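Local coordinates for protein type III effector XopAI (Xanthomonas citri, PDB 6K93) that has a mono-ADP-ribosyltransferase fold and probably binds arginine-containing peptides as a type III effector delivered by a plant-pathogenic bacterium, at residues A[205-210]-A[272-277]; A[246-251]-A[285-290]; A[125-130]-A[197-202]; A[179-184]-A[191-196]; A[223-228]-A[256-261]. One frame throughout, in Å; residues are numbered along the deposited sequence.

Interaction 1: A[205-210]-A[272-277]; sequences SALHSL and KRISMF
Lys-272 lays its aliphatic chain against Leu-207 and Leu-210, where helix 194-209 ends. Its CB lies 3.9 Å from CD2 of Leu-207, while farther along the chain CE comes within 3.9 Å of CB of Leu-210. The lysine is bent at chi2 (-68°) and again at chi4 (-72°), which lets its methylenes follow the two leucines before the ammonium turns to polar partners. Lysine suits this buried place because it joins a long apolar stem to a charged tip. NZ is 2.8 Å from a water that accepts from it, and the same water donates to O of Leu-207; Ser-215 OG and Thr-270 O also bind the ammonium. In the ADP-ribosyltransferase fold of this domain, the contact sets the C-terminal end of a helix against the edge strand 272-273 of a three-stranded antiparallel sheet and the loop after it. There Leu-210, the first residue to leave helical geometry, slides its CD2 past the Phe-277 ring, 3.8 Å from CZ, at an oblique angle. Ile-274 adds a looser touch through CG2 to CD2 of Leu-207. Farther out, Phe-277 is backed by Leu-168 and Leu-171 of helix 165-174 and by Met-150 and Met-153 of helix 136-156.

Interaction 2: A[246-251]-A[285-290]; sequences FFAASE and EVLFPP
Phe-247 and Phe-288 form a hydrogen-bonded pair between antiparallel strands 247-250 and 285-288, two neighbours in the three-stranded sheet of the ADP-ribosyltransferase fold. Phe-288 N gives a nearly straight bond to Phe-247 O (2.9 Å, 172°), and Phe-247 N returns one to Phe-288 O. Ala-249 and Val-286 repeat the two-way pairing. The packing is tight on the face carrying Phe-247, Ala-249, Val-286 and Phe-288: the two phenylalanine side chains lie side by side, CD1 of Phe-288 meeting the edge of the Phe-247 ring 3.7 Å from CD2. Small Ala-249, on this face, packs onto Val-220 and Thr-222 of strand 218-224. On the other face Leu-287 sends CD1 to 4.0 Å from CB of Ala-248, and the carboxylate of Glu-285 passes the same methyl on its way to Trp-174 NE1. Toward Glu-251 the contact becomes looser and wetter. Its CG still touches CG2 of Val-286, but its carboxylate forms a salt bridge with Arg-273, and a water links OE2 to Glu-285 O. At the far end aromatic meets proline: CD of Pro-290 sits over the Phe-246 ring in a CH-pi contact, 3.4 Å from the centroid and only 8° off the ring normal.

Interaction 3: A[125-130]-A[197-202]; sequences TALITL and LAFAKC
Ala-126 and Ala-198 mark the closest backbone approach of segments 125-130 and 197-202, on helices 117-128 and 194-209, their CA atoms 6.5 Å apart. Two methyl side chains make such nearness possible, and they meet directly, CB to CB at 3.9 Å. Beside them Phe-199 reaches across from the second helix and contributes a large share of the buried surface. Its chi1 of -96° departs from the usual staggered value and carries the ring over to the other helix. Ala-126 CB meets this ring at its edge, 3.9 Å from CD1. Past that edge the ring reaches the backbone of the opposite helix, with CE1 3.7 Å from Leu-127 N. The side chain of Leu-127 crosses the phenylalanine at about a right angle, its CB 4.1 Å from CZ, and Leu-130 adds CD2 obliquely to the same CZ. The side chains that meet here are all apolar. Phe-199 also packs edge-to-face with Phe-123 and touches Ala-173 of helix 165-174, while Leu-127 leans on Met-146 of helix 136-156, so the pair belongs to the helical part of the ADP-ribosyltransferase fold, with helix 95-109 lying against Leu-197.

Interaction 4: A[179-184]-A[191-196]; sequences YEVVQD and RPTAHG
Val-181 points its side chain at the first turn of helix 194-209, crossing Thr-193 at a slant. CG2 does the touching: it stands anti to the backbone N and comes 3.8 Å from Thr-193 OG1 and 4.1 Å from CB of His-195. The imidazole itself turns away, its NE2 hydrogen-bonded to Thr-129 OG1. Thr-193 is the N-cap of the helix. With chi1 at 67°, its hydroxyl sits between backbone N and carbonyl carbon, where OG1 accepts from Gly-196 N (2.9 Å, 158°). A threonine serves doubly here, for a water 2.7 Å from Thr-193 OG1 donates to Val-181 O. Glycine suits position 196, at the end of the capping bond: with no side chain, Gly-196 lets its CA lie 3.4 Å from Val-181 O. Val-182 turns its CG2 to Gly-196 O at 3.5 Å and packs onward against Phe-199 and Ala-200. The arrangement brings the loop leading from helix 165-174 back onto the start of the next helix of the ADP-ribosyltransferase fold. Its chemistry implies a join by shape and water: a Val-181 methyl lies against the capping hydroxyl, while one bridging water ties that hydroxyl to a loop carbonyl.

Interaction 5: A[223-228]-A[256-261]; sequences GEDQLP and SWQGMA
Two successive bends, chi2 at -60° and chi3 at -63°, curl Met-260 back so that its CE methyl lies against Asp-225, the two side chains crossing at about a right angle. CE is 3.4 Å from CG of Asp-225 and equally close to the carbonyl carbon of Glu-224. Methionine suits this place because its unbranched, flexible chain can bend to lay a methyl against Asp-225 and the backbone of Glu-224. Nearer its root, CG of Met-260 rests 3.9 Å from CA of Gly-223; glycine, with no side chain, lets the methionine lie on its CA. Asp-225 also supplies the polar link: its OD1 accepts from Ala-261 N (3.0 Å, 157°) and is met nearly along the C-O direction. The same oxygen lies 3.5 Å from CB of Ala-261, whose small methyl fits beside the carboxylate and Gln-226 O. In the mixed five-stranded sheet of the ADP-ribosyltransferase fold, this contact lies where edge strand 218-224 ends and the loop from strand 247-250 enters strand 262-268, the neighbour with which 218-224 pairs antiparallel. A backbone bond of Glu-224 with Val-262 continues that pairing. Within segment 223-228, Gln-226 NE2 donates to Glu-224 OE1 at 2.9 Å, the acceptor lying close to its amide plane. This steadies a carboxylate whose other oxygen, OE2, makes a salt bridge with Arg-245.

Overall arrangement
Interactions 1, 2 and 3 are buried, interaction 4 is partly so, and interaction 5 lies at the surface, about 20 Å from the chain centre to its own. Helix 194-209 serves three of them: its start in interaction 4, its middle in interaction 3 and its end in interaction 1. Interactions 1 and 2 share the three-stranded sheet and are joined by a probable hydrogen bond from Ile-274 N to Glu-285 O. Phe-246 ties interaction 2 to helix residue Ala-200 and to Gln-183 of interaction 4. Chemistry follows place: apolar between helices, backbone bonding between strands, water bridges at both ends of helix 194-209 and at the loose end of the strand pair, and a carboxylate-to-amide bond at the surface, just past the strand end.

Interaction 1: A[205-210]-A[272-277]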
# COMPACT_ATOMS: atom_id res chain seq x y z
N SER A 205 -2.82 7.13 3.85
CA SER A 205 -2.50 8.42 4.45
C SER A 205 -1.08 8.83 4.13
O SER A 205 -0.83 9.98 3.77
CB SER A 205 -2.73 8.32 5.96
OG SER A 205 -2.58 9.57 6.56
N ALA A 206 -0.13 7.90 4.26
CA ALA A 206 1.26 8.21 3.96
C ALA A 206 1.42 8.64 2.51
O ALA A 206 2.12 9.60 2.20
CB ALA A 206 2.14 7.01 4.25
N LEU A 207 0.80 7.89 1.59
CA LEU A 207 0.99 8.17 0.17
C LEU A 207 0.42 9.51 -0.23
O LEU A 207 0.99 10.19 -1.10
CB LEU A 207 0.40 7.05 -0.67
CG LEU A 207 1.14 5.70 -0.53
CD1 LEU A 207 0.31 4.59 -1.16
CD2 LEU A 207 2.51 5.75 -1.18
N HIS A 208 -0.68 9.93 0.40
CA HIS A 208 -1.27 11.20 0.04
C HIS A 208 -0.71 12.36 0.84
O HIS A 208 -0.97 13.52 0.48
CB HIS A 208 -2.79 11.13 0.21
CG HIS A 208 -3.47 10.35 -0.87
ND1 HIS A 208 -3.31 10.64 -2.21
CD2 HIS A 208 -4.30 9.27 -0.81
CE1 HIS A 208 -4.02 9.79 -2.93
NE2 HIS A 208 -4.63 8.95 -2.11
N SER A 209 0.06 12.10 1.89
CA SER A 209 0.64 13.19 2.66
C SER A 209 2.11 13.44 2.31
O SER A 209 2.60 14.53 2.60
CB SER A 209 0.48 12.93 4.16
OG SER A 209 1.08 11.76 4.58
N LEU A 210 2.80 12.48 1.67
CA LEU A 210 4.16 12.73 1.22
C LEU A 210 4.19 13.98 0.35
O LEU A 210 3.30 14.17 -0.49
CB LEU A 210 4.72 11.56 0.41
CG LEU A 210 5.24 10.37 1.22
CD1 LEU A 210 5.56 9.20 0.33
CD2 LEU A 210 6.45 10.74 2.09
N LYS A 272 4.25 7.51 -5.74
CA LYS A 272 5.22 8.01 -4.78
C LYS A 272 6.40 7.07 -4.66
O LYS A 272 6.24 5.84 -4.57
CB LYS A 272 4.57 8.19 -3.40
CG LYS A 272 3.59 9.35 -3.34
CD LYS A 272 4.30 10.66 -3.47
CE LYS A 272 3.39 11.85 -3.25
NZ LYS A 272 2.45 12.05 -4.38
N ARG A 273 7.59 7.66 -4.65
CA ARG A 273 8.84 6.94 -4.46
C ARG A 273 9.01 6.61 -3.00
O ARG A 273 9.04 7.52 -2.16
CB ARG A 273 10.00 7.80 -4.93
CG ARG A 273 9.80 8.35 -6.33
CD ARG A 273 10.87 9.38 -6.66
NE ARG A 273 12.05 8.68 -7.12
CZ ARG A 273 13.13 9.30 -7.59
NH1 ARG A 273 13.17 10.63 -7.65
NH2 ARG A 273 14.18 8.60 -8.01
N ILE A 274 9.08 5.32 -2.67
CA ILE A 274 9.18 4.92 -1.27
C ILE A 274 10.51 4.25 -0.93
O ILE A 274 10.65 3.69 0.17
CB ILE A 274 7.99 4.04 -0.86
CG1 ILE A 274 7.96 2.70 -1.62
CG2 ILE A 274 6.68 4.79 -1.11
CD1 ILE A 274 6.98 1.68 -0.96
N SER A 275 11.50 4.35 -1.82
CA SER A 275 12.82 3.77 -1.55
C SER A 275 13.43 4.32 -0.26
O SER A 275 14.13 3.58 0.45
CB SER A 275 13.75 4.01 -2.74
OG SER A 275 13.88 5.40 -3.05
N MET A 276 13.18 5.58 0.07
CA MET A 276 13.70 6.15 1.32
C MET A 276 13.21 5.39 2.56
O MET A 276 13.88 5.42 3.61
CB MET A 276 13.27 7.62 1.41
CG MET A 276 13.89 8.55 0.41
SD MET A 276 15.00 9.67 1.29
CE MET A 276 13.86 10.50 2.39
N PHE A 277 12.03 4.75 2.48
CA PHE A 277 11.39 4.13 3.63
C PHE A 277 11.50 2.62 3.61
O PHE A 277 11.24 1.98 4.63
CB PHE A 277 9.93 4.56 3.68
CG PHE A 277 9.77 6.01 3.43
CD1 PHE A 277 10.26 6.92 4.36
CD2 PHE A 277 9.22 6.48 2.26
CE1 PHE A 277 10.18 8.28 4.13
CE2 PHE A 277 9.11 7.83 2.03
CZ PHE A 277 9.60 8.73 2.94
O HOH W 1 0.22 10.54 -3.82

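Interaction 2: A[246-251]-A[285-290]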
# COMPACT_ATOMS: atom_id res chain seq x y z
N PHE A 246 -3.34 -1.69 -3.72
CA PHE A 246 -2.03 -1.07 -3.57
C PHE A 246 -1.17 -1.61 -4.70
O PHE A 246 -0.72 -2.76 -4.67
CB PHE A 246 -1.43 -1.36 -2.21
CG PHE A 246 -2.18 -0.70 -1.10
CD1 PHE A 246 -3.27 -1.32 -0.57
CD2 PHE A 246 -1.80 0.54 -0.62
CE1 PHE A 246 -4.00 -0.71 0.44
CE2 PHE A 246 -2.53 1.15 0.36
CZ PHE A 246 -3.63 0.51 0.90
N PHE A 247 -0.94 -0.80 -5.71
CA PHE A 247 -0.26 -1.24 -6.92
C PHE A 247 1.19 -0.78 -6.89
O PHE A 247 1.48 0.42 -6.82
CB PHE A 247 -0.94 -0.65 -8.15
CG PHE A 247 -0.34 -1.10 -9.46
CD1 PHE A 247 -0.35 -2.45 -9.82
CD2 PHE A 247 0.21 -0.18 -10.33
CE1 PHE A 247 0.20 -2.85 -11.04
CE2 PHE A 247 0.74 -0.58 -11.54
CZ PHE A 247 0.74 -1.90 -11.89
N ALA A 248 2.10 -1.73 -6.86
CA ALA A 248 3.52 -1.44 -6.78
C ALA A 248 4.21 -1.58 -8.13
O ALA A 248 3.83 -2.40 -8.98
CB ALA A 248 4.21 -2.36 -5.78
N ALA A 249 5.23 -0.76 -8.31
CA ALA A 249 6.03 -0.76 -9.52
C ALA A 249 7.46 -0.37 -9.16
O ALA A 249 7.76 0.00 -8.05
CB ALA A 249 5.44 0.20 -10.55
N SER A 250 8.34 -0.47 -10.15
CA SER A 250 9.75 -0.11 -9.99
C SER A 250 10.12 0.96 -11.01
O SER A 250 9.67 0.92 -12.16
CB SER A 250 10.61 -1.36 -10.16
OG SER A 250 11.98 -1.06 -10.17
N GLU A 251 10.94 1.93 -10.56
CA GLU A 251 11.46 2.94 -11.47
C GLU A 251 12.39 2.31 -12.50
O GLU A 251 12.55 2.85 -13.60
CB GLU A 251 12.21 4.00 -10.70
CG GLU A 251 11.37 4.76 -9.72
CD GLU A 251 12.19 5.74 -8.88
OE1 GLU A 251 13.27 6.13 -9.32
OE2 GLU A 251 11.71 6.09 -7.80
N GLU A 285 11.13 1.47 -5.53
CA GLU A 285 9.70 1.17 -5.59
C GLU A 285 8.89 2.44 -5.65
O GLU A 285 9.17 3.42 -4.96
CB GLU A 285 9.29 0.32 -4.39
CG GLU A 285 7.83 -0.06 -4.41
CD GLU A 285 7.48 -1.11 -3.35
OE1 GLU A 285 8.32 -1.42 -2.49
OE2 GLU A 285 6.35 -1.61 -3.41
N VAL A 286 7.85 2.40 -6.47
CA VAL A 286 6.82 3.43 -6.57
C VAL A 286 5.49 2.75 -6.23
O VAL A 286 5.21 1.67 -6.75
CB VAL A 286 6.75 4.06 -7.98
CG1 VAL A 286 5.56 4.95 -8.16
CG2 VAL A 286 8.07 4.83 -8.24
N LEU A 287 4.70 3.36 -5.35
CA LEU A 287 3.50 2.73 -4.83
C LEU A 287 2.31 3.64 -5.08
O LEU A 287 2.37 4.84 -4.75
CB LEU A 287 3.65 2.42 -3.35
CG LEU A 287 2.49 1.63 -2.77
CD1 LEU A 287 2.33 0.28 -3.41
CD2 LEU A 287 2.68 1.48 -1.28
N PHE A 288 1.27 3.08 -5.67
CA PHE A 288 0.02 3.80 -5.89
C PHE A 288 -1.06 3.30 -4.93
O PHE A 288 -1.18 2.08 -4.73
CB PHE A 288 -0.50 3.61 -7.33
CG PHE A 288 0.46 4.00 -8.43
CD1 PHE A 288 1.34 3.08 -8.94
CD2 PHE A 288 0.39 5.26 -9.00
CE1 PHE A 288 2.17 3.41 -9.99
CE2 PHE A 288 1.23 5.59 -10.04
CZ PHE A 288 2.10 4.67 -10.53
N PRO A 289 -1.87 4.18 -4.37
CA PRO A 289 -2.90 3.74 -3.44
C PRO A 289 -4.15 3.28 -4.17
O PRO A 289 -4.40 3.68 -5.32
CB PRO A 289 -3.20 5.01 -2.63
CG PRO A 289 -2.92 6.12 -3.59
CD PRO A 289 -1.75 5.66 -4.44
N PRO A 290 -4.98 2.46 -3.51
CA PRO A 290 -6.35 2.27 -4.01
C PRO A 290 -6.97 3.62 -4.32
O PRO A 290 -6.75 4.59 -3.60
CB PRO A 290 -7.05 1.56 -2.84
CG PRO A 290 -5.91 0.82 -2.13
CD PRO A 290 -4.76 1.77 -2.22
O HOH W 2 11.61 4.75 -5.26

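Interaction 3: A[125-130]-A[197-202]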
# COMPACT_ATOMS: atom_id res chain seq x y z
N THR A 125 -1.58 -1.83 16.69
CA THR A 125 -2.06 -3.14 17.12
C THR A 125 -2.01 -4.14 15.98
O THR A 125 -1.57 -5.28 16.16
CB THR A 125 -3.47 -3.04 17.65
OG1 THR A 125 -3.44 -2.25 18.82
CG2 THR A 125 -4.03 -4.43 17.98
N ALA A 126 -2.45 -3.74 14.79
CA ALA A 126 -2.47 -4.67 13.66
C ALA A 126 -1.09 -5.20 13.36
O ALA A 126 -0.92 -6.40 13.12
CB ALA A 126 -3.06 -3.99 12.42
N LEU A 127 -0.09 -4.32 13.34
CA LEU A 127 1.26 -4.78 13.02
C LEU A 127 1.80 -5.69 14.11
O LEU A 127 2.33 -6.76 13.82
CB LEU A 127 2.18 -3.59 12.79
CG LEU A 127 3.53 -3.97 12.18
CD1 LEU A 127 4.05 -2.88 11.25
CD2 LEU A 127 4.56 -4.25 13.29
N ILE A 128 1.66 -5.29 15.38
CA ILE A 128 2.26 -6.06 16.45
C ILE A 128 1.59 -7.43 16.60
O ILE A 128 2.27 -8.41 16.94
CB ILE A 128 2.25 -5.23 17.75
CG1 ILE A 128 3.23 -4.07 17.59
CG2 ILE A 128 2.60 -6.11 18.95
CD1 ILE A 128 3.19 -3.05 18.68
N THR A 129 0.29 -7.53 16.32
CA THR A 129 -0.44 -8.78 16.50
C THR A 129 -0.55 -9.61 15.22
O THR A 129 -1.23 -10.64 15.23
CB THR A 129 -1.87 -8.49 17.01
OG1 THR A 129 -2.62 -7.81 16.00
CG2 THR A 129 -1.85 -7.69 18.29
N LEU A 130 0.09 -9.19 14.13
CA LEU A 130 -0.17 -9.79 12.83
C LEU A 130 0.18 -11.27 12.79
O LEU A 130 -0.44 -12.04 12.05
CB LEU A 130 0.61 -9.04 11.77
CG LEU A 130 0.28 -9.40 10.31
CD1 LEU A 130 -1.16 -9.02 10.02
CD2 LEU A 130 1.22 -8.71 9.38
N LEU A 197 -7.42 -3.68 6.99
CA LEU A 197 -8.05 -2.37 6.91
C LEU A 197 -7.25 -1.34 7.70
O LEU A 197 -7.10 -0.19 7.27
CB LEU A 197 -9.50 -2.44 7.41
CG LEU A 197 -10.42 -3.26 6.53
CD1 LEU A 197 -11.74 -3.48 7.26
CD2 LEU A 197 -10.65 -2.62 5.18
N ALA A 198 -6.73 -1.73 8.87
CA ALA A 198 -5.94 -0.81 9.67
C ALA A 198 -4.63 -0.45 8.97
O ALA A 198 -4.25 0.72 8.94
CB ALA A 198 -5.65 -1.45 11.04
N PHE A 199 -3.94 -1.43 8.39
CA PHE A 199 -2.76 -1.16 7.58
C PHE A 199 -3.11 -0.19 6.45
O PHE A 199 -2.37 0.77 6.17
CB PHE A 199 -2.25 -2.48 6.95
CG PHE A 199 -1.14 -3.17 7.71
CD1 PHE A 199 -1.39 -3.80 8.93
CD2 PHE A 199 0.12 -3.26 7.17
CE1 PHE A 199 -0.37 -4.47 9.62
CE2 PHE A 199 1.14 -3.92 7.85
CZ PHE A 199 0.90 -4.52 9.06
N ALA A 200 -4.21 -0.46 5.75
CA ALA A 200 -4.55 0.32 4.55
C ALA A 200 -4.69 1.80 4.87
O ALA A 200 -4.22 2.65 4.10
CB ALA A 200 -5.84 -0.24 3.94
N LYS A 201 -5.33 2.14 5.99
CA LYS A 201 -5.56 3.54 6.29
C LYS A 201 -4.25 4.30 6.43
O LYS A 201 -4.13 5.43 5.97
CB LYS A 201 -6.40 3.67 7.56
CG LYS A 201 -7.77 3.07 7.41
CD LYS A 201 -8.54 3.07 8.71
CE LYS A 201 -9.84 2.33 8.52
NZ LYS A 201 -10.49 2.01 9.84
N CYS A 202 -3.27 3.70 7.07
CA CYS A 202 -2.00 4.39 7.28
C CYS A 202 -1.14 4.42 6.03
O CYS A 202 -0.46 5.42 5.79
CB CYS A 202 -1.27 3.76 8.46
SG CYS A 202 -2.05 4.22 10.03

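Interaction 4: A[179-184]-A[191-196]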
# COMPACT_ATOMS: atom_id res chain seq x y z
N TYR A 179 2.96 -7.09 3.51
CA TYR A 179 2.14 -6.51 2.45
C TYR A 179 0.98 -7.39 2.05
O TYR A 179 -0.04 -6.89 1.54
CB TYR A 179 2.99 -6.24 1.20
CG TYR A 179 3.34 -7.43 0.32
CD1 TYR A 179 4.28 -8.36 0.71
CD2 TYR A 179 2.72 -7.63 -0.91
CE1 TYR A 179 4.62 -9.45 -0.08
CE2 TYR A 179 3.05 -8.71 -1.72
CZ TYR A 179 4.00 -9.62 -1.29
OH TYR A 179 4.36 -10.71 -2.07
N GLU A 180 1.10 -8.70 2.22
CA GLU A 180 0.05 -9.61 1.78
C GLU A 180 -1.26 -9.38 2.52
O GLU A 180 -2.32 -9.70 1.96
CB GLU A 180 0.52 -11.06 1.95
CG GLU A 180 1.61 -11.39 0.94
CD GLU A 180 1.62 -12.85 0.54
OE1 GLU A 180 2.07 -13.67 1.35
OE2 GLU A 180 1.19 -13.15 -0.60
N VAL A 181 -1.22 -8.82 3.73
CA VAL A 181 -2.45 -8.59 4.46
C VAL A 181 -3.23 -7.42 3.90
O VAL A 181 -4.43 -7.29 4.15
CB VAL A 181 -2.19 -8.39 5.97
CG1 VAL A 181 -1.71 -7.00 6.30
CG2 VAL A 181 -3.46 -8.74 6.79
N VAL A 182 -2.58 -6.54 3.15
CA VAL A 182 -3.20 -5.26 2.80
C VAL A 182 -3.31 -5.01 1.30
O VAL A 182 -4.16 -4.22 0.88
CB VAL A 182 -2.44 -4.11 3.49
CG1 VAL A 182 -0.99 -4.01 2.98
CG2 VAL A 182 -3.15 -2.78 3.34
N GLN A 183 -2.45 -5.63 0.48
CA GLN A 183 -2.40 -5.25 -0.93
C GLN A 183 -3.79 -5.26 -1.56
O GLN A 183 -4.14 -4.34 -2.31
CB GLN A 183 -1.48 -6.15 -1.73
CG GLN A 183 -1.47 -5.85 -3.24
CD GLN A 183 -0.22 -6.30 -3.95
OE1 GLN A 183 0.27 -7.41 -3.77
NE2 GLN A 183 0.32 -5.42 -4.79
N ASP A 184 -4.59 -6.28 -1.27
CA ASP A 184 -5.86 -6.49 -1.94
C ASP A 184 -7.07 -6.24 -1.05
O ASP A 184 -8.20 -6.58 -1.45
CB ASP A 184 -5.98 -7.93 -2.47
CG ASP A 184 -5.15 -8.21 -3.72
OD1 ASP A 184 -4.50 -7.30 -4.21
OD2 ASP A 184 -5.17 -9.36 -4.20
N ARG A 191 -11.83 -10.91 0.92
CA ARG A 191 -12.36 -11.09 2.27
C ARG A 191 -11.61 -10.13 3.17
O ARG A 191 -10.39 -10.31 3.36
CB ARG A 191 -12.17 -12.53 2.74
CG ARG A 191 -13.07 -13.56 2.08
CD ARG A 191 -13.00 -14.90 2.83
NE ARG A 191 -12.60 -14.73 4.24
CZ ARG A 191 -13.46 -14.58 5.25
NH1 ARG A 191 -14.76 -14.59 5.02
NH2 ARG A 191 -13.00 -14.41 6.48
N PRO A 192 -12.23 -9.09 3.72
CA PRO A 192 -11.46 -8.12 4.49
C PRO A 192 -11.08 -8.67 5.85
O PRO A 192 -11.73 -9.56 6.40
CB PRO A 192 -12.41 -6.92 4.61
CG PRO A 192 -13.75 -7.52 4.64
CD PRO A 192 -13.67 -8.76 3.73
N THR A 193 -9.98 -8.15 6.37
CA THR A 193 -9.60 -8.40 7.75
C THR A 193 -9.43 -7.06 8.45
O THR A 193 -9.12 -6.05 7.83
CB THR A 193 -8.30 -9.21 7.87
OG1 THR A 193 -7.19 -8.43 7.39
CG2 THR A 193 -8.40 -10.49 7.08
N ALA A 194 -9.62 -7.08 9.77
CA ALA A 194 -9.35 -5.88 10.55
C ALA A 194 -7.91 -5.43 10.40
O ALA A 194 -7.63 -4.23 10.30
CB ALA A 194 -9.66 -6.13 12.03
N HIS A 195 -6.97 -6.39 10.39
CA HIS A 195 -5.56 -6.02 10.26
C HIS A 195 -5.29 -5.31 8.94
O HIS A 195 -4.59 -4.29 8.88
CB HIS A 195 -4.69 -7.26 10.37
CG HIS A 195 -4.71 -7.88 11.72
ND1 HIS A 195 -5.84 -8.48 12.23
CD2 HIS A 195 -3.76 -7.96 12.68
CE1 HIS A 195 -5.58 -8.91 13.46
NE2 HIS A 195 -4.32 -8.62 13.75
N GLY A 196 -5.82 -5.87 7.85
CA GLY A 196 -5.63 -5.26 6.55
C GLY A 196 -6.22 -3.87 6.46
O GLY A 196 -5.61 -2.97 5.88
O HOH W 3 -6.42 -8.94 4.83

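Interaction 5: A[223-228]-A[256-261]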
# COMPACT_ATOMS: atom_id res chain seq x y z
N GLY A 223 5.59 -6.56 -12.61
CA GLY A 223 5.27 -7.90 -13.06
C GLY A 223 4.58 -8.66 -11.94
O GLY A 223 5.06 -8.60 -10.81
N GLU A 224 3.50 -9.39 -12.26
CA GLU A 224 2.78 -10.20 -11.28
C GLU A 224 2.31 -11.47 -11.95
O GLU A 224 2.12 -11.50 -13.16
CB GLU A 224 1.57 -9.44 -10.70
CG GLU A 224 1.89 -8.20 -9.90
CD GLU A 224 0.70 -7.66 -9.19
OE1 GLU A 224 -0.11 -8.47 -8.68
OE2 GLU A 224 0.58 -6.42 -9.07
N ASP A 225 2.09 -12.51 -11.16
CA ASP A 225 1.59 -13.76 -11.74
C ASP A 225 0.08 -13.84 -11.52
O ASP A 225 -0.42 -14.60 -10.69
CB ASP A 225 2.28 -14.98 -11.15
CG ASP A 225 3.62 -15.25 -11.77
OD1 ASP A 225 3.85 -15.00 -13.02
OD2 ASP A 225 4.45 -15.76 -11.04
N GLN A 226 -0.65 -13.09 -12.31
CA GLN A 226 -2.10 -13.06 -12.31
C GLN A 226 -2.64 -13.80 -13.52
O GLN A 226 -1.96 -13.95 -14.54
CB GLN A 226 -2.64 -11.62 -12.30
CG GLN A 226 -2.16 -10.73 -11.16
CD GLN A 226 -2.74 -11.11 -9.79
OE1 GLN A 226 -3.56 -12.02 -9.65
NE2 GLN A 226 -2.28 -10.40 -8.75
N LEU A 227 -3.87 -14.28 -13.40
CA LEU A 227 -4.51 -15.04 -14.45
C LEU A 227 -5.13 -14.12 -15.49
O LEU A 227 -5.41 -12.94 -15.22
CB LEU A 227 -5.58 -15.93 -13.84
CG LEU A 227 -5.04 -17.10 -13.01
CD1 LEU A 227 -6.11 -17.56 -12.05
CD2 LEU A 227 -4.61 -18.20 -13.94
N PRO A 228 -5.38 -14.64 -16.69
CA PRO A 228 -5.98 -13.78 -17.73
C PRO A 228 -7.32 -13.19 -17.34
O PRO A 228 -7.57 -12.02 -17.64
CB PRO A 228 -6.09 -14.72 -18.93
CG PRO A 228 -4.94 -15.71 -18.72
CD PRO A 228 -4.91 -15.93 -17.23
N SER A 256 15.29 -9.87 -13.95
CA SER A 256 14.66 -10.64 -12.88
C SER A 256 14.74 -12.11 -13.23
O SER A 256 14.84 -12.50 -14.40
CB SER A 256 13.21 -10.20 -12.66
OG SER A 256 13.18 -8.83 -12.28
N TRP A 257 14.72 -12.94 -12.18
CA TRP A 257 14.92 -14.35 -12.39
C TRP A 257 13.71 -15.04 -12.99
O TRP A 257 13.85 -16.12 -13.56
CB TRP A 257 15.29 -15.02 -11.06
CG TRP A 257 14.19 -15.24 -10.09
CD1 TRP A 257 13.77 -14.39 -9.12
CD2 TRP A 257 13.40 -16.43 -9.95
NE1 TRP A 257 12.74 -14.96 -8.40
CE2 TRP A 257 12.50 -16.21 -8.89
CE3 TRP A 257 13.35 -17.65 -10.64
CZ2 TRP A 257 11.57 -17.17 -8.48
CZ3 TRP A 257 12.42 -18.61 -10.24
CH2 TRP A 257 11.55 -18.36 -9.17
N GLN A 258 12.53 -14.43 -12.88
CA GLN A 258 11.30 -15.02 -13.38
C GLN A 258 10.65 -14.06 -14.37
O GLN A 258 10.56 -12.86 -14.11
CB GLN A 258 10.33 -15.35 -12.23
CG GLN A 258 10.22 -14.30 -11.13
CD GLN A 258 9.26 -14.73 -10.02
OE1 GLN A 258 8.55 -15.73 -10.17
NE2 GLN A 258 9.25 -13.99 -8.92
N GLY A 259 10.27 -14.59 -15.51
CA GLY A 259 9.47 -13.83 -16.46
C GLY A 259 8.03 -13.95 -16.04
O GLY A 259 7.49 -15.06 -16.00
N MET A 260 7.40 -12.83 -15.74
CA MET A 260 6.10 -12.83 -15.10
C MET A 260 4.96 -12.98 -16.11
O MET A 260 5.06 -12.58 -17.28
CB MET A 260 5.94 -11.55 -14.29
CG MET A 260 7.05 -11.34 -13.27
SD MET A 260 7.12 -12.71 -12.08
CE MET A 260 5.51 -12.49 -11.37
N ALA A 261 3.83 -13.55 -15.62
CA ALA A 261 2.70 -13.81 -16.50
C ALA A 261 2.01 -12.54 -16.98
O ALA A 261 1.42 -12.52 -18.07
CB ALA A 261 1.69 -14.69 -15.78